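Side-chain contacts in DNA-binding protein (Silicibacter pomeroyi, PDB 3EUS), which probably binds DNA through a helix-turn-helix domain of the XRE/Cro family, and is found here as a pair of identical subunits: residues V13-R18 against A77-G82; E35-P40 against M63-G68; Q41-K46 against R52-I57; I57-W62 against D70-I75. All coordinates share one frame; numbering follows the deposited sequence.

Contact 1: residues V13-R18 against A77-G82; sequences VYLCQR and ATIAEG
Tyr14 carries most of this contact, reaching from helix 10-25 to Thr78 and Ile79 of helix 72-81. The two helices run antiparallel: the axes of the short segments lie 10.5 Å apart at an angle of 168°. A chi1 of 173° swings Tyr14 CG away from the backbone N and carries the ring toward helix 72-81, where its side chain and that of Thr78 meet at about a right angle. Tyr14 OH lies 3.4 Å from Thr78 CB, and CZ packs on the CG2 methyl. Lower on the ring, Ile79 CG1 comes to the edge near the ring plane, 3.7 Å from Tyr14 CD2. Leu15, next in sequence, adds a looser apolar touch, its CB 4.2 Å from Ile79 CD1. One turn on, Arg18 folds back along its own helix: its CG sits over one face of the Tyr14 ring, and its NH1 donates to Tyr14 OH at 3.0 Å, a bent bond with an N-H...O angle of 136°. The other terminal guanidinium nitrogen, NH2, forms a salt bridge with Glu74, whose backbone carbonyl oxygen accepts the hydrogen bond of Thr78 OG1. Leu15 packs on Ile57 and Ile79 on Ala60, both of the second subunit. Between the segments themselves the contact is therefore van der Waals packing; the hydroxyls of Tyr14 and Thr78 are engaged by Arg18 NH1 and Glu74 O, so that a buried phenol can meet a threonine through carbon atoms.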
loop_
_atom_site.group_PDB
_atom_site.type_symbol
_atom_site.label_atom_id
_atom_site.label_comp_id
_atom_site.label_asym_id
_atom_site.label_seq_id
_atom_site.Cartn_x
_atom_site.Cartn_y
_atom_site.Cartn_z
ATOM N N VAL A 13 0.695 -1.905 12.587
ATOM C CA VAL A 13 0.800 -0.907 13.648
ATOM C C VAL A 13 1.717 0.242 13.166
ATOM O O VAL A 13 1.398 1.419 13.268
ATOM C CB VAL A 13 1.309 -1.582 14.939
ATOM C CG1 VAL A 13 1.938 -0.588 15.913
ATOM C CG2 VAL A 13 0.204 -2.364 15.600
ATOM N N TYR A 14 2.836 -0.123 12.564
ATOM C CA TYR A 14 3.759 0.886 11.963
ATOM C C TYR A 14 3.100 1.692 10.848
ATOM O O TYR A 14 3.209 2.900 10.802
ATOM C CB TYR A 14 5.016 0.202 11.454
ATOM C CG TYR A 14 5.935 1.098 10.697
ATOM C CD1 TYR A 14 6.756 2.005 11.365
ATOM C CD2 TYR A 14 5.998 1.051 9.330
ATOM C CE1 TYR A 14 7.597 2.836 10.676
ATOM C CE2 TYR A 14 6.810 1.888 8.644
ATOM C CZ TYR A 14 7.619 2.756 9.317
ATOM O OH TYR A 14 8.446 3.589 8.625
ATOM N N LEU A 15 2.425 1.033 9.926
ATOM C CA LEU A 15 1.819 1.709 8.806
ATOM C C LEU A 15 0.838 2.740 9.365
ATOM O O LEU A 15 0.817 3.908 8.956
ATOM C CB LEU A 15 1.085 0.718 7.923
ATOM C CG LEU A 15 0.202 1.318 6.842
ATOM C CD1 LEU A 15 0.982 2.295 5.891
ATOM C CD2 LEU A 15 -0.468 0.189 6.019
ATOM N N CYS A 16 0.092 2.318 10.381
ATOM C CA CYS A 16 -0.938 3.173 10.915
ATOM C C CYS A 16 -0.329 4.366 11.573
ATOM O O CYS A 16 -0.878 5.461 11.453
ATOM C CB CYS A 16 -1.834 2.410 11.848
ATOM S SG CYS A 16 -2.982 1.439 10.801
ATOM N N GLN A 17 0.780 4.158 12.278
ATOM C CA GLN A 17 1.501 5.257 12.874
ATOM C C GLN A 17 1.919 6.266 11.794
ATOM O O GLN A 17 1.800 7.487 11.968
ATOM C CB GLN A 17 2.729 4.695 13.673
ATOM C CG GLN A 17 3.714 5.698 14.104
ATOM C CD GLN A 17 3.150 6.798 14.949
ATOM O OE1 GLN A 17 3.708 7.925 14.978
ATOM N NE2 GLN A 17 2.091 6.495 15.701
ATOM N N ARG A 18 2.486 5.768 10.715
ATOM C CA ARG A 18 2.922 6.647 9.604
ATOM C C ARG A 18 1.759 7.338 8.922
ATOM O O ARG A 18 1.912 8.505 8.529
ATOM C CB ARG A 18 3.736 5.898 8.538
ATOM C CG ARG A 18 5.048 5.337 8.981
ATOM C CD ARG A 18 5.955 6.402 9.720
ATOM N NE ARG A 18 6.334 7.460 8.780
ATOM C CZ ARG A 18 7.485 7.504 8.092
ATOM N NH1 ARG A 18 8.371 6.526 8.183
ATOM N NH2 ARG A 18 7.756 8.557 7.330
ATOM N N ALA A 77 9.627 0.579 2.269
ATOM C CA ALA A 77 10.853 -0.173 2.514
ATOM C C ALA A 77 10.940 -0.647 3.963
ATOM O O ALA A 77 11.440 -1.739 4.226
ATOM C CB ALA A 77 12.126 0.696 2.174
ATOM N N THR A 78 10.522 0.218 4.894
ATOM C CA THR A 78 10.578 -0.128 6.338
ATOM C C THR A 78 9.623 -1.284 6.618
ATOM O O THR A 78 9.992 -2.274 7.325
ATOM C CB THR A 78 10.310 1.123 7.222
ATOM O OG1 THR A 78 11.270 2.124 6.894
ATOM C CG2 THR A 78 10.486 0.819 8.716
ATOM N N ILE A 79 8.412 -1.202 6.053
ATOM C CA ILE A 79 7.459 -2.312 6.175
ATOM C C ILE A 79 8.077 -3.583 5.623
ATOM O O ILE A 79 8.033 -4.625 6.324
ATOM C CB ILE A 79 6.098 -2.025 5.517
ATOM C CG1 ILE A 79 5.334 -0.933 6.299
ATOM C CG2 ILE A 79 5.285 -3.333 5.402
ATOM C CD1 ILE A 79 4.333 -0.275 5.507
ATOM N N ALA A 80 8.719 -3.502 4.437
ATOM C CA ALA A 80 9.265 -4.664 3.710
ATOM C C ALA A 80 10.350 -5.421 4.475
ATOM O O ALA A 80 10.393 -6.665 4.448
ATOM C CB ALA A 80 9.775 -4.280 2.261
ATOM N N GLU A 81 11.191 -4.671 5.164
ATOM C CA GLU A 81 12.331 -5.215 5.857
ATOM C C GLU A 81 11.958 -5.930 7.180
ATOM O O GLU A 81 12.751 -6.666 7.716
ATOM C CB GLU A 81 13.281 -4.078 6.125
ATOM C CG GLU A 81 14.723 -4.441 6.345
ATOM C CD GLU A 81 15.637 -3.647 5.411
ATOM O OE1 GLU A 81 15.274 -2.514 5.016
ATOM O OE2 GLU A 81 16.670 -4.205 5.052
ATOM N N GLY A 82 10.758 -5.720 7.695
ATOM C CA GLY A 82 10.383 -6.330 8.968
ATOM C C GLY A 82 11.068 -5.658 10.148
ATOM O O GLY A 82 11.193 -6.247 11.233
#

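Contact 2: residues E35-P40 against M63-G68; sequences ERLDKP and MAACEG
Arg36, in the last turn of helix 30-36, reaches across to Ala65 at the end of helix 56-65. Its CB starts beside the methyl of Ala65, the CB atoms of Arg36 and Ala65 being 4.1 Å apart. The backbones also come nearest here, with 6.4 Å between the CA atoms of Arg36 and Ala65. From there the chain runs extended through CG and CD to NE, and Arg36 CD passes 3.8 Å from Ala65 O. At the tip, Arg36 NH1 donates to Ala65 O at 2.7 Å. The carbonyl lies at the edge of the guanidinium, only 3° out of its plane, and points almost straight at the donor, with a C=O...N angle of 170°; the N-H itself is bent away from the line. Leu37 adds the apolar part, its CD2 3.8 Å from Ala65 CB, and Leu33 of helix 30-36 also packs on this alanine. Both segments leave their helices here in Schellman motifs, with Asp38 and Glu67 at positive phi; Glu67 N bonds back to Ala64 O and Gly68 N to Met63 O. Glu67 OE1 remains 5.0 Å from Arg36 NH1, too far for a salt bridge but near enough that it may steady the charge. The chemistry is that of a helix C-terminus, where a carbonyl of the last turn accepts from a cationic side chain of another helix, probably an electrostatically favourable pairing at the protein surface.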
loop_
_atom_site.group_PDB
_atom_site.type_symbol
_atom_site.label_atom_id
_atom_site.label_comp_id
_atom_site.label_asym_id
_atom_site.label_seq_id
_atom_site.Cartn_x
_atom_site.Cartn_y
_atom_site.Cartn_z
ATOM N N GLU A 35 -12.215 14.984 4.216
ATOM C CA GLU A 35 -12.857 15.895 3.246
ATOM C C GLU A 35 -12.019 15.872 1.958
ATOM O O GLU A 35 -12.555 15.732 0.833
ATOM C CB GLU A 35 -12.916 17.332 3.807
ATOM C CG GLU A 35 -14.128 17.669 4.661
ATOM C CD GLU A 35 -15.418 17.877 3.892
ATOM O OE1 GLU A 35 -15.477 18.677 2.925
ATOM O OE2 GLU A 35 -16.417 17.254 4.301
ATOM N N ARG A 36 -10.696 15.916 2.117
ATOM C CA ARG A 36 -9.795 15.891 0.959
ATOM C C ARG A 36 -9.859 14.572 0.207
ATOM O O ARG A 36 -9.611 14.553 -1.001
ATOM C CB ARG A 36 -8.353 16.161 1.325
ATOM C CG ARG A 36 -8.070 17.549 1.833
ATOM C CD ARG A 36 -6.590 17.660 2.158
ATOM N NE ARG A 36 -6.240 19.019 2.524
ATOM C CZ ARG A 36 -4.992 19.466 2.651
ATOM N NH1 ARG A 36 -3.944 18.660 2.456
ATOM N NH2 ARG A 36 -4.788 20.743 2.956
ATOM N N LEU A 37 -10.228 13.495 0.910
ATOM C CA LEU A 37 -10.330 12.188 0.301
ATOM C C LEU A 37 -11.757 11.865 -0.124
ATOM O O LEU A 37 -11.966 10.744 -0.602
ATOM C CB LEU A 37 -9.857 11.119 1.276
ATOM C CG LEU A 37 -8.401 11.198 1.683
ATOM C CD1 LEU A 37 -8.129 10.109 2.791
ATOM C CD2 LEU A 37 -7.508 11.028 0.466
ATOM N N ASP A 38 -12.688 12.823 0.026
ATOM C CA ASP A 38 -14.109 12.647 -0.255
ATOM C C ASP A 38 -14.707 11.431 0.506
ATOM O O ASP A 38 -15.522 10.634 -0.032
ATOM C CB ASP A 38 -14.339 12.568 -1.763
ATOM C CG ASP A 38 -15.780 12.861 -2.160
ATOM O OD1 ASP A 38 -16.441 13.726 -1.539
ATOM O OD2 ASP A 38 -16.241 12.190 -3.117
ATOM N N LYS A 39 -14.304 11.360 1.769
ATOM C CA LYS A 39 -14.663 10.310 2.709
ATOM C C LYS A 39 -15.282 10.905 3.925
ATOM O O LYS A 39 -15.070 12.104 4.231
ATOM C CB LYS A 39 -13.408 9.547 3.134
ATOM C CG LYS A 39 -12.830 8.695 2.045
ATOM C CD LYS A 39 -13.690 7.488 1.796
ATOM C CE LYS A 39 -12.984 6.451 0.939
ATOM N NZ LYS A 39 -13.554 5.072 1.122
ATOM N N PRO A 40 -16.034 10.063 4.689
ATOM C CA PRO A 40 -16.537 10.479 5.978
ATOM C C PRO A 40 -15.404 10.467 7.002
ATOM O O PRO A 40 -14.463 9.733 6.806
ATOM C CB PRO A 40 -17.571 9.404 6.330
ATOM C CG PRO A 40 -17.185 8.193 5.522
ATOM C CD PRO A 40 -16.392 8.672 4.343
ATOM N N MET A 63 -1.629 9.567 1.134
ATOM C CA MET A 63 -0.315 10.169 1.231
ATOM C C MET A 63 -0.217 11.436 0.392
ATOM O O MET A 63 0.359 12.397 0.819
ATOM C CB MET A 63 0.788 9.141 0.885
ATOM C CG MET A 63 0.881 8.016 1.954
ATOM S SD MET A 63 1.123 8.472 3.696
ATOM C CE MET A 63 2.691 9.355 3.633
ATOM N N ALA A 64 -0.814 11.438 -0.794
ATOM C CA ALA A 64 -0.882 12.640 -1.604
ATOM C C ALA A 64 -1.665 13.756 -0.956
ATOM O O ALA A 64 -1.266 14.932 -1.068
ATOM C CB ALA A 64 -1.535 12.330 -3.026
ATOM N N ALA A 65 -2.760 13.421 -0.313
ATOM C CA ALA A 65 -3.585 14.433 0.398
ATOM C C ALA A 65 -2.850 15.020 1.595
ATOM O O ALA A 65 -3.144 16.140 1.999
ATOM C CB ALA A 65 -4.956 13.843 0.846
ATOM N N CYS A 66 -1.888 14.275 2.126
ATOM C CA CYS A 66 -1.050 14.733 3.242
ATOM C C CYS A 66 0.244 15.309 2.750
ATOM O O CYS A 66 1.086 15.620 3.564
ATOM C CB CYS A 66 -0.741 13.582 4.186
ATOM S SG CYS A 66 -2.197 12.865 5.081
ATOM N N GLU A 67 0.398 15.485 1.442
ATOM C CA GLU A 67 1.652 16.000 0.840
ATOM C C GLU A 67 2.846 15.197 1.365
ATOM O O GLU A 67 3.835 15.739 1.845
ATOM C CB GLU A 67 1.805 17.503 1.129
ATOM C CG GLU A 67 0.536 18.252 0.850
ATOM C CD GLU A 67 0.745 19.735 0.994
ATOM O OE1 GLU A 67 0.830 20.237 2.148
ATOM O OE2 GLU A 67 0.874 20.387 -0.054
ATOM N N GLY A 68 2.721 13.882 1.322
ATOM C CA GLY A 68 3.761 13.025 1.859
ATOM C C GLY A 68 4.146 11.958 0.885
ATOM O O GLY A 68 4.633 10.900 1.294
#

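Contact 3: residues Q41-K46 against R52-I57; sequences QSFVAK and RRLDVI
Arg52 sets a guanidinium face against the edge of Phe43, a partly buried contact that, backed by one backbone hydrogen bond, joins helix 41-48 to the loop leading into helix 56-65. Phe43 CE1 lies over that face, 3.4 Å from Arg52 CZ. Seen from the phenylalanine, the same group is at the ring edge, near its plane, and the two planes stand 69° apart. Arg52 CG is anti to the backbone N (chi1 -172°) and the chain stays extended to NE, which brings CD alongside the ring too, 3.7 Å from Phe43 CD1. Farther round, Phe43 CZ meets Leu54 CD1 at 3.7 Å. In the helix-turn-helix domain, helix 41-48 follows helix 30-36 and corresponds by position to the recognition helix of XRE/Cro relatives, consistent with a role in DNA binding. Its C-terminal side is tied to the loop by Arg52 N, which donates to Lys46 O at 3.2 Å, while the CB atoms of Lys46 and Arg52 pack together. Arg52 NH2 forms a salt bridge with Glu58, which probably helps hold the guanidinium against the ring. Asp55 N-caps helix 56-65, its OD1 accepting from Glu58 N.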
loop_
_atom_site.group_PDB
_atom_site.type_symbol
_atom_site.label_atom_id
_atom_site.label_comp_id
_atom_site.label_asym_id
_atom_site.label_seq_id
_atom_site.Cartn_x
_atom_site.Cartn_y
_atom_site.Cartn_z
ATOM N N GLN A 41 -15.491 11.278 8.044
ATOM C CA GLN A 41 -14.437 11.325 9.063
ATOM C C GLN A 41 -14.091 9.939 9.620
ATOM O O GLN A 41 -12.913 9.641 9.925
ATOM C CB GLN A 41 -14.845 12.289 10.163
ATOM C CG GLN A 41 -13.937 12.358 11.369
ATOM C CD GLN A 41 -14.442 13.291 12.471
ATOM O OE1 GLN A 41 -15.079 14.323 12.212
ATOM N NE2 GLN A 41 -14.148 12.929 13.715
ATOM N N SER A 42 -15.124 9.105 9.761
ATOM C CA SER A 42 -14.994 7.722 10.266
ATOM C C SER A 42 -14.022 6.865 9.473
ATOM O O SER A 42 -13.371 5.992 10.038
ATOM C CB SER A 42 -16.377 7.034 10.339
ATOM O OG SER A 42 -16.906 6.738 9.049
ATOM N N PHE A 43 -13.864 7.141 8.178
ATOM C CA PHE A 43 -12.876 6.441 7.380
ATOM C C PHE A 43 -11.462 6.646 7.890
ATOM O O PHE A 43 -10.740 5.664 8.111
ATOM C CB PHE A 43 -12.980 6.851 5.891
ATOM C CG PHE A 43 -11.864 6.317 5.027
ATOM C CD1 PHE A 43 -11.902 5.022 4.541
ATOM C CD2 PHE A 43 -10.798 7.118 4.673
ATOM C CE1 PHE A 43 -10.892 4.537 3.721
ATOM C CE2 PHE A 43 -9.768 6.634 3.834
ATOM C CZ PHE A 43 -9.794 5.350 3.378
ATOM N N VAL A 44 -11.101 7.909 8.117
ATOM C CA VAL A 44 -9.801 8.273 8.642
ATOM C C VAL A 44 -9.604 7.704 10.058
ATOM O O VAL A 44 -8.579 7.069 10.310
ATOM C CB VAL A 44 -9.570 9.771 8.603
ATOM C CG1 VAL A 44 -8.216 10.181 9.314
ATOM C CG2 VAL A 44 -9.564 10.233 7.123
ATOM N N ALA A 45 -10.575 7.907 10.936
ATOM C CA ALA A 45 -10.459 7.359 12.309
ATOM C C ALA A 45 -10.272 5.841 12.283
ATOM O O ALA A 45 -9.411 5.291 13.006
ATOM C CB ALA A 45 -11.684 7.719 13.166
ATOM N N LYS A 46 -11.066 5.164 11.475
ATOM C CA LYS A 46 -11.018 3.720 11.418
ATOM C C LYS A 46 -9.719 3.197 10.844
ATOM O O LYS A 46 -9.142 2.230 11.371
ATOM C CB LYS A 46 -12.204 3.135 10.670
ATOM C CG LYS A 46 -13.472 3.160 11.492
ATOM C CD LYS A 46 -14.687 2.731 10.663
ATOM C CE LYS A 46 -15.912 2.526 11.544
ATOM N NZ LYS A 46 -16.960 1.740 10.871
ATOM N N ARG A 52 -10.226 -0.350 9.910
ATOM C CA ARG A 52 -10.424 -0.553 8.469
ATOM C C ARG A 52 -9.100 -0.745 7.764
ATOM O O ARG A 52 -8.122 -0.067 8.045
ATOM C CB ARG A 52 -11.159 0.632 7.854
ATOM C CG ARG A 52 -11.544 0.355 6.373
ATOM C CD ARG A 52 -12.067 1.558 5.731
ATOM N NE ARG A 52 -12.471 1.355 4.327
ATOM C CZ ARG A 52 -11.648 1.206 3.277
ATOM N NH1 ARG A 52 -10.313 1.133 3.393
ATOM N NH2 ARG A 52 -12.187 1.106 2.055
ATOM N N ARG A 53 -9.088 -1.691 6.832
ATOM C CA ARG A 53 -7.944 -2.003 6.015
ATOM C C ARG A 53 -7.747 -0.940 4.897
ATOM O O ARG A 53 -8.712 -0.307 4.470
ATOM C CB ARG A 53 -8.201 -3.375 5.414
ATOM C CG ARG A 53 -6.991 -4.115 4.858
ATOM C CD ARG A 53 -7.406 -5.109 3.714
ATOM N NE ARG A 53 -7.994 -4.368 2.579
ATOM C CZ ARG A 53 -7.796 -4.599 1.277
ATOM N NH1 ARG A 53 -7.034 -5.603 0.834
ATOM N NH2 ARG A 53 -8.409 -3.807 0.403
ATOM N N LEU A 54 -6.500 -0.718 4.471
ATOM C CA LEU A 54 -6.204 0.253 3.384
ATOM C C LEU A 54 -5.622 -0.470 2.183
ATOM O O LEU A 54 -4.655 -1.194 2.311
ATOM C CB LEU A 54 -5.222 1.322 3.902
ATOM C CG LEU A 54 -5.313 2.730 3.350
ATOM C CD1 LEU A 54 -6.605 3.416 3.766
ATOM C CD2 LEU A 54 -4.111 3.575 3.740
ATOM N N ASP A 55 -6.176 -0.300 0.980
ATOM C CA ASP A 55 -5.504 -0.833 -0.182
ATOM C C ASP A 55 -4.436 0.164 -0.707
ATOM O O ASP A 55 -4.267 1.251 -0.136
ATOM C CB ASP A 55 -6.478 -1.343 -1.284
ATOM C CG ASP A 55 -7.136 -0.239 -2.106
ATOM O OD1 ASP A 55 -6.629 0.905 -2.189
ATOM O OD2 ASP A 55 -8.207 -0.531 -2.728
ATOM N N VAL A 56 -3.675 -0.232 -1.728
ATOM C CA VAL A 56 -2.576 0.593 -2.244
ATOM C C VAL A 56 -3.079 1.911 -2.842
ATOM O O VAL A 56 -2.426 2.944 -2.709
ATOM C CB VAL A 56 -1.704 -0.169 -3.290
ATOM C CG1 VAL A 56 -0.628 0.804 -3.949
ATOM C CG2 VAL A 56 -1.041 -1.316 -2.582
ATOM N N ILE A 57 -4.229 1.872 -3.525
ATOM C CA ILE A 57 -4.730 3.028 -4.223
ATOM C C ILE A 57 -5.186 4.045 -3.147
ATOM O O ILE A 57 -4.886 5.262 -3.260
ATOM C CB ILE A 57 -5.898 2.675 -5.182
ATOM C CG1 ILE A 57 -5.448 1.915 -6.447
ATOM C CG2 ILE A 57 -6.597 3.929 -5.607
ATOM C CD1 ILE A 57 -4.131 1.335 -6.433
#

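Contact 4: residues I57-W62 against D70-I75; sequences IEFAKW and DVVSEI
Apolar packing joins these two segments: Phe59 of helix 56-65 meets Val72 and Ile75 in the first turn of helix 72-81. The Phe59 ring points toward helix 72-81 and touches it with two neighbouring atoms of its outer rim. Its CE2 lies 4.0 Å from Val72 CG1, and its CZ lies 4.2 Å from Ile75 CG2. Both methyl groups approach the ring obliquely. The side chains of Phe59 and Val72 run past each other in opposite directions, so the touch is made alongside, near their outer ends. Leu15 and Leu19 of helix 10-25 and Leu54 of the preceding loop also pack on Phe59, while Met63, one turn farther along helix 56-65, touches both Val72 and Ile75. Across the dimer, Phe59 meets Val56 of the second subunit and Val72 meets Val76 of the second subunit. One polar bond ties the same helix elsewhere: Trp62 NE1 donates to the backbone O of Leu19, in helix 10-25. An aromatic residue set among aliphatic side chains from several helices is the arrangement of the hydrophobic core in an all-helical helix-turn-helix domain, extended here to the subunit interface.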
loop_
_atom_site.group_PDB
_atom_site.type_symbol
_atom_site.label_atom_id
_atom_site.label_comp_id
_atom_site.label_asym_id
_atom_site.label_seq_id
_atom_site.Cartn_x
_atom_site.Cartn_y
_atom_site.Cartn_z
ATOM N N ILE A 57 -4.229 1.872 -3.525
ATOM C CA ILE A 57 -4.730 3.028 -4.223
ATOM C C ILE A 57 -5.186 4.045 -3.147
ATOM O O ILE A 57 -4.886 5.262 -3.260
ATOM C CB ILE A 57 -5.898 2.675 -5.182
ATOM C CG1 ILE A 57 -5.448 1.915 -6.447
ATOM C CG2 ILE A 57 -6.597 3.929 -5.607
ATOM C CD1 ILE A 57 -4.131 1.335 -6.433
ATOM N N GLU A 58 -5.855 3.544 -2.099
ATOM C CA GLU A 58 -6.312 4.394 -0.975
ATOM C C GLU A 58 -5.048 4.984 -0.287
ATOM O O GLU A 58 -5.036 6.150 0.084
ATOM C CB GLU A 58 -7.163 3.592 0.002
ATOM C CG GLU A 58 -8.491 3.133 -0.588
ATOM C CD GLU A 58 -9.235 2.084 0.243
ATOM O OE1 GLU A 58 -8.615 1.381 1.022
ATOM O OE2 GLU A 58 -10.484 2.004 0.155
ATOM N N PHE A 59 -3.990 4.184 -0.118
ATOM C CA PHE A 59 -2.747 4.673 0.464
ATOM C C PHE A 59 -2.162 5.801 -0.361
ATOM O O PHE A 59 -1.703 6.817 0.181
ATOM C CB PHE A 59 -1.782 3.479 0.611
ATOM C CG PHE A 59 -0.403 3.831 0.976
ATOM C CD1 PHE A 59 -0.100 4.257 2.265
ATOM C CD2 PHE A 59 0.669 3.602 0.092
ATOM C CE1 PHE A 59 1.173 4.516 2.634
ATOM C CE2 PHE A 59 2.016 3.922 0.479
ATOM C CZ PHE A 59 2.251 4.384 1.759
ATOM N N ALA A 60 -2.049 5.596 -1.670
ATOM C CA ALA A 60 -1.547 6.635 -2.557
ATOM C C ALA A 60 -2.334 7.922 -2.360
ATOM O O ALA A 60 -1.742 9.011 -2.257
ATOM C CB ALA A 60 -1.580 6.117 -4.077
ATOM N N LYS A 61 -3.670 7.838 -2.344
ATOM C CA LYS A 61 -4.457 9.040 -2.246
ATOM C C LYS A 61 -4.273 9.739 -0.877
ATOM O O LYS A 61 -4.241 10.962 -0.781
ATOM C CB LYS A 61 -5.924 8.715 -2.498
ATOM C CG LYS A 61 -6.252 8.325 -4.007
ATOM C CD LYS A 61 -7.674 7.809 -4.101
ATOM C CE LYS A 61 -8.099 7.462 -5.559
ATOM N NZ LYS A 61 -9.548 7.058 -5.709
ATOM N N TRP A 62 -4.224 8.952 0.159
ATOM C CA TRP A 62 -4.033 9.463 1.570
ATOM C C TRP A 62 -2.694 10.205 1.624
ATOM O O TRP A 62 -2.596 11.323 2.117
ATOM C CB TRP A 62 -3.979 8.272 2.522
ATOM C CG TRP A 62 -3.867 8.561 4.007
ATOM C CD1 TRP A 62 -2.790 9.076 4.670
ATOM C CD2 TRP A 62 -4.804 8.181 5.009
ATOM N NE1 TRP A 62 -3.026 9.094 6.030
ATOM C CE2 TRP A 62 -4.257 8.559 6.267
ATOM C CE3 TRP A 62 -6.062 7.597 4.979
ATOM C CZ2 TRP A 62 -4.942 8.371 7.460
ATOM C CZ3 TRP A 62 -6.715 7.378 6.160
ATOM C CH2 TRP A 62 -6.147 7.774 7.400
ATOM N N ASP A 70 6.704 12.111 -0.814
ATOM C CA ASP A 70 8.177 12.010 -0.581
ATOM C C ASP A 70 8.661 10.930 0.425
ATOM O O ASP A 70 9.814 10.447 0.282
ATOM C CB ASP A 70 8.787 13.359 -0.219
ATOM C CG ASP A 70 8.232 13.951 1.072
ATOM O OD1 ASP A 70 7.150 13.526 1.556
ATOM O OD2 ASP A 70 8.874 14.893 1.601
ATOM N N VAL A 71 7.828 10.571 1.391
ATOM C CA VAL A 71 8.174 9.542 2.381
ATOM C C VAL A 71 7.560 8.165 2.106
ATOM O O VAL A 71 7.796 7.205 2.862
ATOM C CB VAL A 71 7.878 9.990 3.840
ATOM C CG1 VAL A 71 8.714 11.222 4.186
ATOM C CG2 VAL A 71 6.369 10.204 4.096
ATOM N N VAL A 72 6.880 8.041 0.974
ATOM C CA VAL A 72 6.286 6.761 0.566
ATOM C C VAL A 72 7.384 5.657 0.503
ATOM O O VAL A 72 7.212 4.566 1.038
ATOM C CB VAL A 72 5.481 6.905 -0.762
ATOM C CG1 VAL A 72 5.180 5.535 -1.404
ATOM C CG2 VAL A 72 4.041 7.631 -0.493
ATOM N N SER A 73 8.513 5.958 -0.161
ATOM C CA SER A 73 9.544 4.936 -0.362
ATOM C C SER A 73 10.051 4.417 1.006
ATOM O O SER A 73 10.236 3.228 1.208
ATOM C CB SER A 73 10.676 5.497 -1.240
ATOM O OG SER A 73 11.653 4.542 -1.366
ATOM N N GLU A 74 10.278 5.326 1.937
ATOM C CA GLU A 74 10.742 4.984 3.276
ATOM C C GLU A 74 9.735 4.110 4.029
ATOM O O GLU A 74 10.132 3.141 4.621
ATOM C CB GLU A 74 10.958 6.251 4.040
ATOM C CG GLU A 74 11.596 6.185 5.444
ATOM C CD GLU A 74 11.574 7.604 6.082
ATOM O OE1 GLU A 74 10.606 7.955 6.822
ATOM O OE2 GLU A 74 12.499 8.390 5.802
ATOM N N ILE A 75 8.476 4.510 4.015
ATOM C CA ILE A 75 7.374 3.742 4.673
ATOM C C ILE A 75 7.343 2.281 4.144
ATOM O O ILE A 75 7.423 1.319 4.912
ATOM C CB ILE A 75 6.044 4.440 4.476
ATOM C CG1 ILE A 75 6.053 5.815 5.213
ATOM C CG2 ILE A 75 4.865 3.509 4.955
ATOM C CD1 ILE A 75 4.881 6.709 4.887
#

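How the contacts relate
Contacts 1 and 4 are buried, contact 3 is partly so, and contact 2 lies at the surface, opposite contact 1 across the centre of the chain. Helix 72-81 serves both buried contacts, and Arg18 bridges them. Helix 56-65 takes part directly in contacts 2 and 4, whereas contact 3 touches through the lead-in to that helix; Leu37 of contact 2 also packs on Phe43 of contact 3. Chemistry follows burial: carbon packing dominates the buried pair, whereas in the two less buried contacts an arginine provides reach, toward a carbonyl in contact 2 and against a ring in contact 3. All four reach the second subunit, contact 2 through Ala64 alone.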